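Local coordinates for protein putative citrate lyase, alfa subunit (Streptococcus mutans, PDB 2HJ0) that is a putative citrate lyase alpha subunit of the CitF family, built on two large, mostly parallel beta sheets flanked by helices, at residues Ile67-His72 with Asp77-Met82; Ala257-Lys262 with Val445-Asn450; Ala261-Ser266 with Lys461-Pro466; Thr379-Asn384 with Ile449-Pro454; Val441-Gly446 with Glu471-Lys476. All coordinates share one frame; numbering follows the deposited sequence.

Contact 1 (Ile67-His72 with Asp77-Met82)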
# COMPACT_ATOMS: atom_id res chain seq x y z
N ILE A 67 -21.86 -3.60 0.91
CA ILE A 67 -21.14 -2.85 -0.08
C ILE A 67 -20.68 -1.53 0.54
O ILE A 67 -21.26 -1.07 1.53
CB ILE A 67 -22.03 -2.57 -1.32
CG1 ILE A 67 -23.22 -1.69 -0.93
CG2 ILE A 67 -22.54 -3.89 -1.89
CD1 ILE A 67 -24.12 -1.36 -2.11
N SER A 68 -19.65 -0.92 -0.04
CA SER A 68 -19.13 0.35 0.47
C SER A 68 -18.91 1.40 -0.63
O SER A 68 -18.91 1.08 -1.82
CB SER A 68 -17.81 0.11 1.20
OG SER A 68 -16.89 -0.59 0.39
N PHE A 69 -18.72 2.64 -0.18
CA PHE A 69 -18.49 3.80 -1.05
C PHE A 69 -17.71 4.82 -0.25
O PHE A 69 -17.66 4.73 0.97
CB PHE A 69 -19.80 4.47 -1.48
CG PHE A 69 -20.84 3.52 -2.01
CD1 PHE A 69 -21.70 2.85 -1.15
CD2 PHE A 69 -20.96 3.31 -3.37
CE1 PHE A 69 -22.67 1.98 -1.64
CE2 PHE A 69 -21.92 2.45 -3.88
CZ PHE A 69 -22.77 1.78 -3.01
N HIS A 70 -17.09 5.79 -0.92
CA HIS A 70 -16.36 6.82 -0.18
C HIS A 70 -17.04 8.17 -0.43
O HIS A 70 -17.87 8.29 -1.33
CB HIS A 70 -14.90 6.88 -0.61
CG HIS A 70 -14.69 7.43 -1.98
ND1 HIS A 70 -14.34 6.63 -3.04
CD2 HIS A 70 -14.83 8.68 -2.46
CE1 HIS A 70 -14.28 7.37 -4.14
NE2 HIS A 70 -14.58 8.62 -3.81
N HIS A 71 -16.72 9.17 0.38
CA HIS A 71 -17.33 10.49 0.23
C HIS A 71 -16.38 11.62 -0.17
O HIS A 71 -16.61 12.80 0.17
CB HIS A 71 -18.07 10.88 1.52
CG HIS A 71 -17.16 11.12 2.68
ND1 HIS A 71 -16.45 10.11 3.29
CD2 HIS A 71 -16.80 12.26 3.32
CE1 HIS A 71 -15.70 10.61 4.26
NE2 HIS A 71 -15.89 11.92 4.29
N HIS A 72 -15.32 11.30 -0.90
CA HIS A 72 -14.38 12.35 -1.28
C HIS A 72 -14.95 13.39 -2.24
O HIS A 72 -14.42 14.49 -2.34
CB HIS A 72 -13.10 11.74 -1.86
CG HIS A 72 -12.15 11.25 -0.82
ND1 HIS A 72 -11.82 9.92 -0.67
CD2 HIS A 72 -11.43 11.92 0.11
CE1 HIS A 72 -10.94 9.79 0.31
NE2 HIS A 72 -10.68 10.99 0.80
N ASP A 77 -21.03 14.00 -5.23
CA ASP A 77 -20.99 12.57 -5.57
C ASP A 77 -22.12 12.05 -6.46
O ASP A 77 -23.28 12.44 -6.30
CB ASP A 77 -20.96 11.68 -4.33
CG ASP A 77 -21.00 10.21 -4.68
OD1 ASP A 77 -19.99 9.71 -5.20
OD2 ASP A 77 -22.05 9.56 -4.48
N TYR A 78 -21.77 11.16 -7.38
CA TYR A 78 -22.74 10.56 -8.28
C TYR A 78 -22.72 9.04 -8.17
O TYR A 78 -23.71 8.38 -8.46
CB TYR A 78 -22.45 10.94 -9.72
CG TYR A 78 -22.79 12.35 -10.12
CD1 TYR A 78 -22.40 12.85 -11.36
CD2 TYR A 78 -23.50 13.20 -9.27
CE1 TYR A 78 -22.70 14.15 -11.75
CE2 TYR A 78 -23.81 14.51 -9.66
CZ TYR A 78 -23.40 14.97 -10.91
OH TYR A 78 -23.66 16.27 -11.32
N VAL A 79 -21.58 8.49 -7.76
CA VAL A 79 -21.39 7.05 -7.63
C VAL A 79 -22.38 6.35 -6.71
O VAL A 79 -22.96 5.36 -7.10
CB VAL A 79 -19.96 6.73 -7.16
CG1 VAL A 79 -19.75 5.23 -7.07
CG2 VAL A 79 -18.96 7.35 -8.11
N MSE A 80 -22.57 6.86 -5.50
CA MSE A 80 -23.50 6.26 -4.54
C MSE A 80 -24.89 6.07 -5.15
O MSE A 80 -25.35 4.94 -5.29
CB MSE A 80 -23.63 7.13 -3.29
CG MSE A 80 -22.98 6.57 -2.00
SE MSE A 80 -24.17 5.65 -0.71
CE MSE A 80 -24.65 7.15 0.44
N ASN A 81 -25.55 7.17 -5.50
CA ASN A 81 -26.90 7.12 -6.06
C ASN A 81 -26.95 6.29 -7.32
O ASN A 81 -27.97 5.66 -7.63
CB ASN A 81 -27.42 8.52 -6.40
CG ASN A 81 -27.45 9.44 -5.20
OD1 ASN A 81 -27.67 9.01 -4.07
ND2 ASN A 81 -27.26 10.73 -5.45
N MSE A 82 -25.85 6.28 -8.04
CA MSE A 82 -25.74 5.53 -9.28
C MSE A 82 -25.84 4.02 -9.02
O MSE A 82 -26.76 3.36 -9.49
CB MSE A 82 -24.42 5.87 -9.94
CG MSE A 82 -24.37 5.68 -11.43
SE MSE A 82 -22.67 6.28 -12.07
CE MSE A 82 -22.90 8.17 -11.88
O HOH W 1 -17.99 10.66 -2.84
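F69, near the C-terminal end of strand 66-69, packs against V79 and M80 in the first turn of helix 79-89. Together with strand 95-99 these elements form a beta-alpha-beta unit, and this contact closes the turn from its first strand into its helix. The aromatic part comes first. M80 is a selenomethionine whose chain bends at both chi2 and chi3, which folds it over the phenyl ring; the two side chains cross at about a right angle. Its CG makes a CH-pi contact over one face, 4.1 Å from the centroid of the F69 ring, while M80 SE sits obliquely at 4.2 Å from that same centroid, a Met-aromatic contact. The apolar part is smaller: V79 CG1 meets the ring edge near its plane, 4.3 Å from F69 CD2. I97 of strand 95-99 touches both F69 and M80, so the pair packs where helix 79-89 meets the sheet. Polar bonds settle how the helix begins. D77 OD2 accepts from the backbone N of M80 at 2.9 Å through its syn lone pair, an Asx motif across the N-cap residue Y78, and H106 NE2 is a second partner of that oxygen. The other carboxylate oxygen reaches back toward H70 through one water, which donates to H70 O at 2.8 Å and, weakly, to D77 OD1 at 3.2 Å.

Contact 2 (Ala257-Lys262 with Val445-Asn450)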
# COMPACT_ATOMS: atom_id res chain seq x y z
N ALA A 257 -11.08 32.49 17.28
CA ALA A 257 -9.91 31.97 16.60
C ALA A 257 -8.65 32.50 17.26
O ALA A 257 -7.75 31.74 17.58
CB ALA A 257 -9.93 32.38 15.14
N GLU A 258 -8.61 33.82 17.48
CA GLU A 258 -7.43 34.43 18.09
C GLU A 258 -7.13 33.89 19.47
O GLU A 258 -5.98 33.63 19.79
CB GLU A 258 -7.57 35.96 18.13
CG GLU A 258 -6.39 36.62 18.81
CD GLU A 258 -6.12 38.06 18.35
OE1 GLU A 258 -7.09 38.87 18.32
OE2 GLU A 258 -4.94 38.37 18.04
N TYR A 259 -8.17 33.73 20.30
CA TYR A 259 -7.96 33.18 21.63
C TYR A 259 -7.40 31.77 21.49
O TYR A 259 -6.49 31.37 22.22
CB TYR A 259 -9.27 33.14 22.43
CG TYR A 259 -9.68 34.44 23.11
CD1 TYR A 259 -8.73 35.37 23.55
CD2 TYR A 259 -11.03 34.72 23.38
CE1 TYR A 259 -9.11 36.54 24.23
CE2 TYR A 259 -11.42 35.88 24.06
CZ TYR A 259 -10.46 36.78 24.48
OH TYR A 259 -10.86 37.93 25.13
N ALA A 260 -7.93 31.01 20.53
CA ALA A 260 -7.46 29.65 20.29
C ALA A 260 -5.97 29.62 19.95
O ALA A 260 -5.22 28.81 20.49
CB ALA A 260 -8.27 29.01 19.17
N ALA A 261 -5.55 30.50 19.05
CA ALA A 261 -4.15 30.56 18.66
C ALA A 261 -3.24 30.92 19.83
O ALA A 261 -2.12 30.40 19.94
CB ALA A 261 -3.96 31.55 17.53
N LYS A 262 -3.71 31.80 20.72
CA LYS A 262 -2.91 32.20 21.88
C LYS A 262 -2.72 31.02 22.81
O LYS A 262 -1.68 30.88 23.46
CB LYS A 262 -3.57 33.35 22.65
CG LYS A 262 -3.42 34.72 21.99
CD LYS A 262 -4.29 35.79 22.71
CE LYS A 262 -4.30 37.14 21.98
NZ LYS A 262 -5.28 38.09 22.60
N VAL A 445 -15.89 34.42 25.27
CA VAL A 445 -15.87 34.93 26.62
C VAL A 445 -14.61 34.50 27.35
O VAL A 445 -14.28 35.02 28.41
CB VAL A 445 -17.10 34.44 27.38
CG1 VAL A 445 -17.13 35.01 28.78
CG2 VAL A 445 -18.34 34.87 26.61
N GLY A 446 -13.89 33.55 26.76
CA GLY A 446 -12.67 33.08 27.37
C GLY A 446 -12.38 31.61 27.16
O GLY A 446 -13.02 30.94 26.35
N ILE A 447 -11.41 31.13 27.93
CA ILE A 447 -10.94 29.75 27.89
C ILE A 447 -11.38 28.95 29.11
O ILE A 447 -11.44 29.49 30.21
CB ILE A 447 -9.39 29.77 27.80
CG1 ILE A 447 -8.96 29.63 26.35
CG2 ILE A 447 -8.77 28.70 28.69
CD1 ILE A 447 -9.51 30.72 25.48
N ALA A 448 -11.68 27.66 28.92
CA ALA A 448 -12.07 26.78 30.02
C ALA A 448 -11.15 25.55 29.96
O ALA A 448 -11.27 24.72 29.07
CB ALA A 448 -13.52 26.35 29.89
N ILE A 449 -10.22 25.46 30.91
CA ILE A 449 -9.28 24.34 30.92
C ILE A 449 -9.82 23.16 31.73
O ILE A 449 -10.17 23.31 32.90
CB ILE A 449 -7.92 24.74 31.53
CG1 ILE A 449 -7.39 26.00 30.86
CG2 ILE A 449 -6.92 23.61 31.37
CD1 ILE A 449 -6.15 26.56 31.52
N ASN A 450 -9.84 21.99 31.10
CA ASN A 450 -10.34 20.79 31.77
C ASN A 450 -9.48 20.52 32.99
O ASN A 450 -8.29 20.30 32.88
CB ASN A 450 -10.26 19.58 30.84
CG ASN A 450 -11.08 18.40 31.37
OD1 ASN A 450 -11.05 18.10 32.56
ND2 ASN A 450 -11.79 17.73 30.47
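Y259, on helix 251-265, lies against G446 and I447, where the turn of a beta hairpin runs into its second strand, 447-449. V445, in the turn, directs its side chain away from helix 251-265, toward helix 470-481. At G446 the backbone itself faces the tyrosine: G446 N is 4.3 Å from Y259 CE2. G446 has phi 146° and psi -168°, a backbone shape that suits glycine. Next comes I447, which carries the apolar part. Its chi2 of 59° folds CD1 back toward the helix, and this methyl ends 3.9 Å from Y259 CB, at the root of the tyrosine, lying oblique to the ring. V442 and V465 also touch Y259, so the side chain of Y259 rests on apolar residues of the strand pair and of the loop before strand 467-468. A448 then turns its methyl to the other side of the sheet, onto L473 of helix 470-481, as expected where helices cover both faces. No hydrogen bond passes between the two segments. Backbone bonds from I447 to P466 and L468, and from A448 to V441, tie the strand into its sheet, so what joins helix and strand here is apolar packing.

Contact 3 (Ala261-Ser266 with Lys461-Pro466)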
# COMPACT_ATOMS: atom_id res chain seq x y z
N ALA A 261 -5.55 30.50 19.05
CA ALA A 261 -4.15 30.56 18.66
C ALA A 261 -3.24 30.92 19.83
O ALA A 261 -2.12 30.40 19.94
CB ALA A 261 -3.96 31.55 17.53
N LYS A 262 -3.71 31.80 20.72
CA LYS A 262 -2.91 32.20 21.88
C LYS A 262 -2.72 31.02 22.81
O LYS A 262 -1.68 30.88 23.46
CB LYS A 262 -3.57 33.35 22.65
CG LYS A 262 -3.42 34.72 21.99
CD LYS A 262 -4.29 35.79 22.71
CE LYS A 262 -4.30 37.14 21.98
NZ LYS A 262 -5.28 38.09 22.60
N VAL A 263 -3.72 30.14 22.87
CA VAL A 263 -3.60 28.98 23.72
C VAL A 263 -2.52 28.05 23.14
O VAL A 263 -1.67 27.55 23.88
CB VAL A 263 -4.94 28.24 23.85
CG1 VAL A 263 -4.77 26.99 24.70
CG2 VAL A 263 -5.97 29.15 24.46
N ILE A 264 -2.54 27.86 21.82
CA ILE A 264 -1.57 27.01 21.14
C ILE A 264 -0.16 27.59 21.22
O ILE A 264 0.78 26.91 21.63
CB ILE A 264 -1.94 26.84 19.62
CG1 ILE A 264 -3.29 26.12 19.49
CG2 ILE A 264 -0.88 26.03 18.88
CD1 ILE A 264 -3.88 26.22 18.12
N THR A 265 -0.01 28.84 20.82
CA THR A 265 1.30 29.48 20.86
C THR A 265 1.83 29.72 22.28
O THR A 265 2.96 30.12 22.44
CB THR A 265 1.29 30.81 20.13
OG1 THR A 265 0.29 31.66 20.71
CG2 THR A 265 0.98 30.59 18.67
N SER A 266 1.02 29.47 23.30
CA SER A 266 1.50 29.65 24.66
C SER A 266 1.58 28.29 25.33
O SER A 266 1.94 28.19 26.49
CB SER A 266 0.57 30.53 25.48
OG SER A 266 0.47 31.84 24.96
N LYS A 461 -1.39 29.57 33.74
CA LYS A 461 -1.77 30.43 34.86
C LYS A 461 -1.66 31.91 34.51
O LYS A 461 -2.57 32.68 34.79
CB LYS A 461 -0.90 30.15 36.10
CG LYS A 461 0.57 30.53 35.93
CD LYS A 461 1.32 30.58 37.26
CE LYS A 461 1.35 29.23 37.96
NZ LYS A 461 2.11 29.34 39.24
N ASP A 462 -0.56 32.31 33.88
CA ASP A 462 -0.36 33.70 33.54
C ASP A 462 -0.80 34.08 32.14
O ASP A 462 -0.63 35.22 31.71
CB ASP A 462 1.10 34.07 33.77
CG ASP A 462 1.46 34.16 35.24
OD1 ASP A 462 2.65 33.95 35.58
OD2 ASP A 462 0.54 34.44 36.07
N LEU A 463 -1.38 33.12 31.41
CA LEU A 463 -1.85 33.38 30.06
C LEU A 463 -2.83 34.55 30.10
O LEU A 463 -3.84 34.51 30.81
CB LEU A 463 -2.54 32.13 29.52
CG LEU A 463 -2.73 32.00 28.01
CD1 LEU A 463 -3.63 30.82 27.71
CD2 LEU A 463 -3.34 33.26 27.46
N LYS A 464 -2.55 35.61 29.35
CA LYS A 464 -3.44 36.77 29.33
C LYS A 464 -4.68 36.54 28.48
O LYS A 464 -4.80 37.06 27.37
CB LYS A 464 -2.69 38.00 28.85
CG LYS A 464 -1.60 38.41 29.81
CD LYS A 464 -2.21 38.77 31.13
CE LYS A 464 -1.22 38.66 32.26
NZ LYS A 464 -1.98 38.62 33.54
N VAL A 465 -5.61 35.77 29.03
CA VAL A 465 -6.86 35.47 28.36
C VAL A 465 -7.83 35.07 29.46
O VAL A 465 -7.48 34.29 30.34
CB VAL A 465 -6.74 34.30 27.35
CG1 VAL A 465 -8.12 33.78 26.99
CG2 VAL A 465 -6.02 34.77 26.08
N PRO A 466 -9.06 35.59 29.42
CA PRO A 466 -10.02 35.24 30.46
C PRO A 466 -10.23 33.75 30.59
O PRO A 466 -10.50 33.07 29.61
CB PRO A 466 -11.28 36.00 30.05
CG PRO A 466 -11.13 36.16 28.57
CD PRO A 466 -9.66 36.43 28.37
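K262 lies across V465, its chain extended beyond CG. CB points toward the loop and comes to 4.4 Å from V465 CG2; CG lies a little farther from that methyl, and CD closes in to 3.9 Å, the nearest approach of the pair. CE then passes beyond the valine, and NZ ends 4.9 Å from CG2. The aliphatic length of the lysine thus does the touching, while its charged end goes past. On the valine side, CG2 stands anti to the carbonyl carbon, which turns this methyl to the helix. Segment 461-466 belongs to a beta-alpha-beta crossover: it leads from helix 454-459 into the edge strand 467-468, parallel to and beside strand 447-449, and helix 251-265 packs along this connection near its own C-terminal end. There L463 fits against V263 in the last turn of the helix and S266 just beyond it. Its CD1 is 4.3 Å from V263 CG2, and its CG is 4.4 Å from S266 CB. F460, just before the loop segment, touches both V263 and S266 as well. An inverse gamma turn centred on K464, with V465 N bonded to L463 O, brings L463 and V465 to bear on the same helix. S266 meets L463 with its CB, since its hydroxyl is turned back on the helix: OG donates to K262 O at 2.8 Å, tilted 16° from the carbonyl plane.

Contact 4 (Thr379-Asn384 with Ile449-Pro454)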
# COMPACT_ATOMS: atom_id res chain seq x y z
N THR A 379 -21.10 20.23 30.97
CA THR A 379 -20.20 20.55 32.07
C THR A 379 -19.23 19.42 32.39
O THR A 379 -18.47 19.48 33.37
CB THR A 379 -20.97 20.91 33.35
OG1 THR A 379 -21.67 19.75 33.82
CG2 THR A 379 -21.96 22.03 33.08
N ASN A 380 -19.26 18.37 31.59
CA ASN A 380 -18.35 17.25 31.81
C ASN A 380 -17.35 17.20 30.67
O ASN A 380 -16.56 16.26 30.55
CB ASN A 380 -19.14 15.94 31.88
CG ASN A 380 -19.59 15.62 33.29
OD1 ASN A 380 -20.00 16.51 34.05
ND2 ASN A 380 -19.52 14.34 33.65
N PHE A 381 -17.38 18.24 29.85
CA PHE A 381 -16.51 18.38 28.71
C PHE A 381 -16.82 17.42 27.56
O PHE A 381 -16.02 17.28 26.63
CB PHE A 381 -15.05 18.26 29.16
CG PHE A 381 -14.52 19.53 29.77
CD1 PHE A 381 -13.96 20.53 28.97
CD2 PHE A 381 -14.62 19.75 31.15
CE1 PHE A 381 -13.52 21.74 29.52
CE2 PHE A 381 -14.19 20.96 31.71
CZ PHE A 381 -13.64 21.96 30.90
N ASN A 382 -17.98 16.78 27.61
CA ASN A 382 -18.38 15.87 26.54
C ASN A 382 -18.79 16.71 25.36
O ASN A 382 -19.45 17.73 25.52
CB ASN A 382 -19.55 14.98 26.96
CG ASN A 382 -19.17 13.99 28.04
OD1 ASN A 382 -18.05 13.50 28.06
ND2 ASN A 382 -20.10 13.69 28.93
N VAL A 383 -18.41 16.28 24.16
CA VAL A 383 -18.74 17.03 22.96
C VAL A 383 -19.71 16.29 22.05
O VAL A 383 -19.59 15.08 21.85
CB VAL A 383 -17.46 17.35 22.16
CG1 VAL A 383 -17.80 18.22 20.97
CG2 VAL A 383 -16.44 18.04 23.05
N ASN A 384 -20.68 17.03 21.50
CA ASN A 384 -21.69 16.48 20.59
C ASN A 384 -21.57 17.14 19.22
O ASN A 384 -21.63 18.36 19.10
CB ASN A 384 -23.11 16.71 21.14
CG ASN A 384 -24.21 16.40 20.11
OD1 ASN A 384 -24.16 15.41 19.37
ND2 ASN A 384 -25.23 17.24 20.08
N ILE A 449 -10.22 25.46 30.91
CA ILE A 449 -9.28 24.34 30.92
C ILE A 449 -9.82 23.16 31.73
O ILE A 449 -10.17 23.31 32.90
CB ILE A 449 -7.92 24.74 31.53
CG1 ILE A 449 -7.39 26.00 30.86
CG2 ILE A 449 -6.92 23.61 31.37
CD1 ILE A 449 -6.15 26.56 31.52
N ASN A 450 -9.84 21.99 31.10
CA ASN A 450 -10.34 20.79 31.77
C ASN A 450 -9.48 20.52 32.99
O ASN A 450 -8.29 20.30 32.88
CB ASN A 450 -10.26 19.58 30.84
CG ASN A 450 -11.08 18.40 31.37
OD1 ASN A 450 -11.05 18.10 32.56
ND2 ASN A 450 -11.79 17.73 30.47
N PRO A 451 -10.10 20.50 34.19
CA PRO A 451 -9.36 20.24 35.43
C PRO A 451 -8.62 18.91 35.38
O PRO A 451 -7.76 18.62 36.22
CB PRO A 451 -10.45 20.26 36.49
CG PRO A 451 -11.64 19.75 35.74
CD PRO A 451 -11.55 20.53 34.45
N ASN A 452 -8.96 18.11 34.38
CA ASN A 452 -8.34 16.82 34.20
C ASN A 452 -6.92 17.04 33.70
O ASN A 452 -6.12 16.10 33.63
CB ASN A 452 -9.14 16.01 33.19
CG ASN A 452 -8.86 14.55 33.28
OD1 ASN A 452 -9.05 13.93 34.33
ND2 ASN A 452 -8.38 13.97 32.17
N ARG A 453 -6.61 18.28 33.34
CA ARG A 453 -5.28 18.63 32.86
C ARG A 453 -4.64 19.65 33.80
O ARG A 453 -4.45 20.82 33.43
CB ARG A 453 -5.35 19.22 31.44
CG ARG A 453 -5.71 18.25 30.35
CD ARG A 453 -4.71 17.13 30.24
NE ARG A 453 -3.37 17.58 29.89
CZ ARG A 453 -2.93 17.75 28.65
NH1 ARG A 453 -3.73 17.50 27.62
NH2 ARG A 453 -1.67 18.16 28.45
N PRO A 454 -4.30 19.23 35.02
CA PRO A 454 -3.69 20.16 35.97
C PRO A 454 -2.37 20.75 35.46
O PRO A 454 -1.97 21.85 35.85
CB PRO A 454 -3.51 19.31 37.22
CG PRO A 454 -3.28 17.96 36.66
CD PRO A 454 -4.32 17.87 35.58
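F381 carries its CG anti to the carbonyl carbon (chi1 -79°), and N450 has CG anti to the backbone N (chi1 -166°), which lays the asparagine amide over one face of the phenyl ring. F381 belongs to the turn of a small hairpin, strands 376-377 and 383-384; N450 opens a type I beta turn that ends at R453, the N-cap of helix 454-459. Ring and amide are stacked, their planes 23° apart, and the two side chains run antiparallel. The amide sits off-centre over the ring: N450 CG is 3.8 Å above the ring plane, and ND2 lies 3.3 Å from F381 CG. Over the same ring, N450 CA makes a CH-pi contact, 4.0 Å from the centroid. The amide has further polar partners. ND2 is hydrogen-bonded to V438 O, while OD1 takes part in an Asx turn with N452 N, whose position is less certain. Across the base of the beta turn R453 N bonds to N450 O, and beyond it R453 forms salt bridges with D439 and D455. I470 of helix 470-481 also packs on F381. Along the rest of the ring the backbone comes close, I449 C being 4.1 Å from F381 CZ, and the solvent-exposed P451 brings CD to 3.8 Å from F381 CE2, oblique to the ring.

Contact 5 (Val441-Gly446 with Glu471-Lys476)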
# COMPACT_ATOMS: atom_id res chain seq x y z
N VAL A 441 -11.27 24.38 26.17
CA VAL A 441 -12.43 24.87 25.45
C VAL A 441 -12.25 26.38 25.26
O VAL A 441 -11.87 27.09 26.19
CB VAL A 441 -13.73 24.57 26.23
CG1 VAL A 441 -14.90 25.31 25.63
CG2 VAL A 441 -14.00 23.09 26.22
N VAL A 442 -12.49 26.87 24.04
CA VAL A 442 -12.34 28.29 23.75
C VAL A 442 -13.65 28.90 23.24
O VAL A 442 -14.28 28.36 22.33
CB VAL A 442 -11.23 28.52 22.69
CG1 VAL A 442 -11.03 30.00 22.45
CG2 VAL A 442 -9.94 27.87 23.15
N THR A 443 -14.05 30.03 23.83
CA THR A 443 -15.27 30.74 23.45
C THR A 443 -14.95 32.22 23.28
O THR A 443 -13.79 32.61 23.37
CB THR A 443 -16.35 30.61 24.53
OG1 THR A 443 -15.95 31.35 25.70
CG2 THR A 443 -16.55 29.16 24.91
N GLU A 444 -15.96 33.05 23.04
CA GLU A 444 -15.67 34.48 22.87
C GLU A 444 -15.59 35.18 24.22
O GLU A 444 -15.22 36.34 24.32
CB GLU A 444 -16.73 35.15 21.98
CG GLU A 444 -18.09 35.39 22.59
CD GLU A 444 -18.98 34.14 22.64
OE1 GLU A 444 -20.21 34.31 22.74
OE2 GLU A 444 -18.46 33.01 22.58
N VAL A 445 -15.89 34.42 25.27
CA VAL A 445 -15.87 34.93 26.62
C VAL A 445 -14.61 34.50 27.35
O VAL A 445 -14.28 35.02 28.41
CB VAL A 445 -17.10 34.44 27.38
CG1 VAL A 445 -17.13 35.01 28.78
CG2 VAL A 445 -18.34 34.87 26.61
N GLY A 446 -13.89 33.55 26.76
CA GLY A 446 -12.67 33.08 27.37
C GLY A 446 -12.38 31.61 27.16
O GLY A 446 -13.02 30.94 26.35
N GLU A 471 -18.56 25.08 33.96
CA GLU A 471 -19.86 25.41 34.55
C GLU A 471 -20.22 26.87 34.34
O GLU A 471 -21.39 27.22 34.12
CB GLU A 471 -19.91 25.11 36.05
CG GLU A 471 -19.84 23.63 36.41
CD GLU A 471 -18.45 23.04 36.26
OE1 GLU A 471 -17.46 23.72 36.64
OE2 GLU A 471 -18.34 21.88 35.77
N GLU A 472 -19.22 27.74 34.43
CA GLU A 472 -19.46 29.17 34.24
C GLU A 472 -19.85 29.48 32.80
O GLU A 472 -20.64 30.39 32.57
CB GLU A 472 -18.23 29.97 34.63
CG GLU A 472 -17.95 29.92 36.10
CD GLU A 472 -16.67 30.64 36.45
OE1 GLU A 472 -15.64 30.34 35.81
OE2 GLU A 472 -16.69 31.48 37.37
N LEU A 473 -19.29 28.74 31.85
CA LEU A 473 -19.62 28.95 30.45
C LEU A 473 -21.09 28.60 30.21
O LEU A 473 -21.78 29.29 29.46
CB LEU A 473 -18.73 28.08 29.56
CG LEU A 473 -17.28 28.51 29.44
CD1 LEU A 473 -16.54 27.55 28.52
CD2 LEU A 473 -17.20 29.93 28.88
N LYS A 474 -21.55 27.53 30.84
CA LYS A 474 -22.92 27.08 30.71
C LYS A 474 -23.86 28.14 31.26
O LYS A 474 -24.83 28.54 30.60
CB LYS A 474 -23.11 25.76 31.44
CG LYS A 474 -24.48 25.13 31.25
CD LYS A 474 -25.47 25.63 32.27
CE LYS A 474 -25.10 25.13 33.64
NZ LYS A 474 -26.02 25.66 34.67
N GLU A 475 -23.58 28.60 32.48
CA GLU A 475 -24.41 29.63 33.11
C GLU A 475 -24.40 30.89 32.27
O GLU A 475 -25.43 31.54 32.08
CB GLU A 475 -23.87 29.93 34.51
CG GLU A 475 -23.93 28.73 35.43
CD GLU A 475 -22.95 28.81 36.60
OE1 GLU A 475 -22.91 27.83 37.39
OE2 GLU A 475 -22.23 29.84 36.72
N LYS A 476 -23.22 31.22 31.77
CA LYS A 476 -23.02 32.39 30.93
C LYS A 476 -23.85 32.26 29.64
O LYS A 476 -24.23 33.27 29.03
CB LYS A 476 -21.51 32.50 30.63
CG LYS A 476 -21.07 33.70 29.81
CD LYS A 476 -21.10 34.99 30.61
CE LYS A 476 -20.70 36.18 29.72
NZ LYS A 476 -21.57 36.30 28.49
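L473 fills the buried half of this contact, reaching from helix 470-481 to V441 in strand 440-442 and to T443 two residues on. T443 and L473 approach tip to tip: leucine CD2 is 3.7 Å from T443 OG1, and its CD1 is 4.0 Å from T443 CG2. L473 CD1 also lies 4.0 Å from V441 CG1. F424 touches both V441 and T443. The hydroxyl beside these methyls is bonded within its own hairpin turn. At chi1 69° OG1 sits between the backbone N and the carbonyl carbon, where it accepts from V445 N at 3.1 Å in an ST turn and donates to G446 O at 3.0 Å. G446 O takes a second bond from T443 N. The solvent side is looser. There K476, bent at chi2 and chi4, lays CE 3.9 Å from V445 CG1, and L416 touches both residues. The nearest carboxylate oxygen, E444 OE1, is 6.2 Å from K476 NZ, too far for a salt bridge. No hydrogen bond joins the two segments; the T443 hydroxyl serves the turn, and turn and helix meet through methyls and a lysine's aliphatic chain.

In the fold
Contact 1 stands apart, on the opposite side of the chain's centre, in the ten-stranded sheet; its centre is about 37 to 43 Å from those of the others. Contacts 2 to 5 gather at one end of the nine-stranded sheet. Contacts 2 and 3 both use helix 251-265. The hairpin of strands 440-442 and 447-449 links contact 2 to contact 5, which face helices on the two sides of the sheet, while contact 4 takes up the chain where it leaves strand 447-449. Contacts 1, 2 and 5 are buried; 3 and 4 are partly so. A selenium-aromatic contact sets contact 1 apart and an amide stack contact 4, both with CH-pi packing; aliphatic packing prevails in the rest.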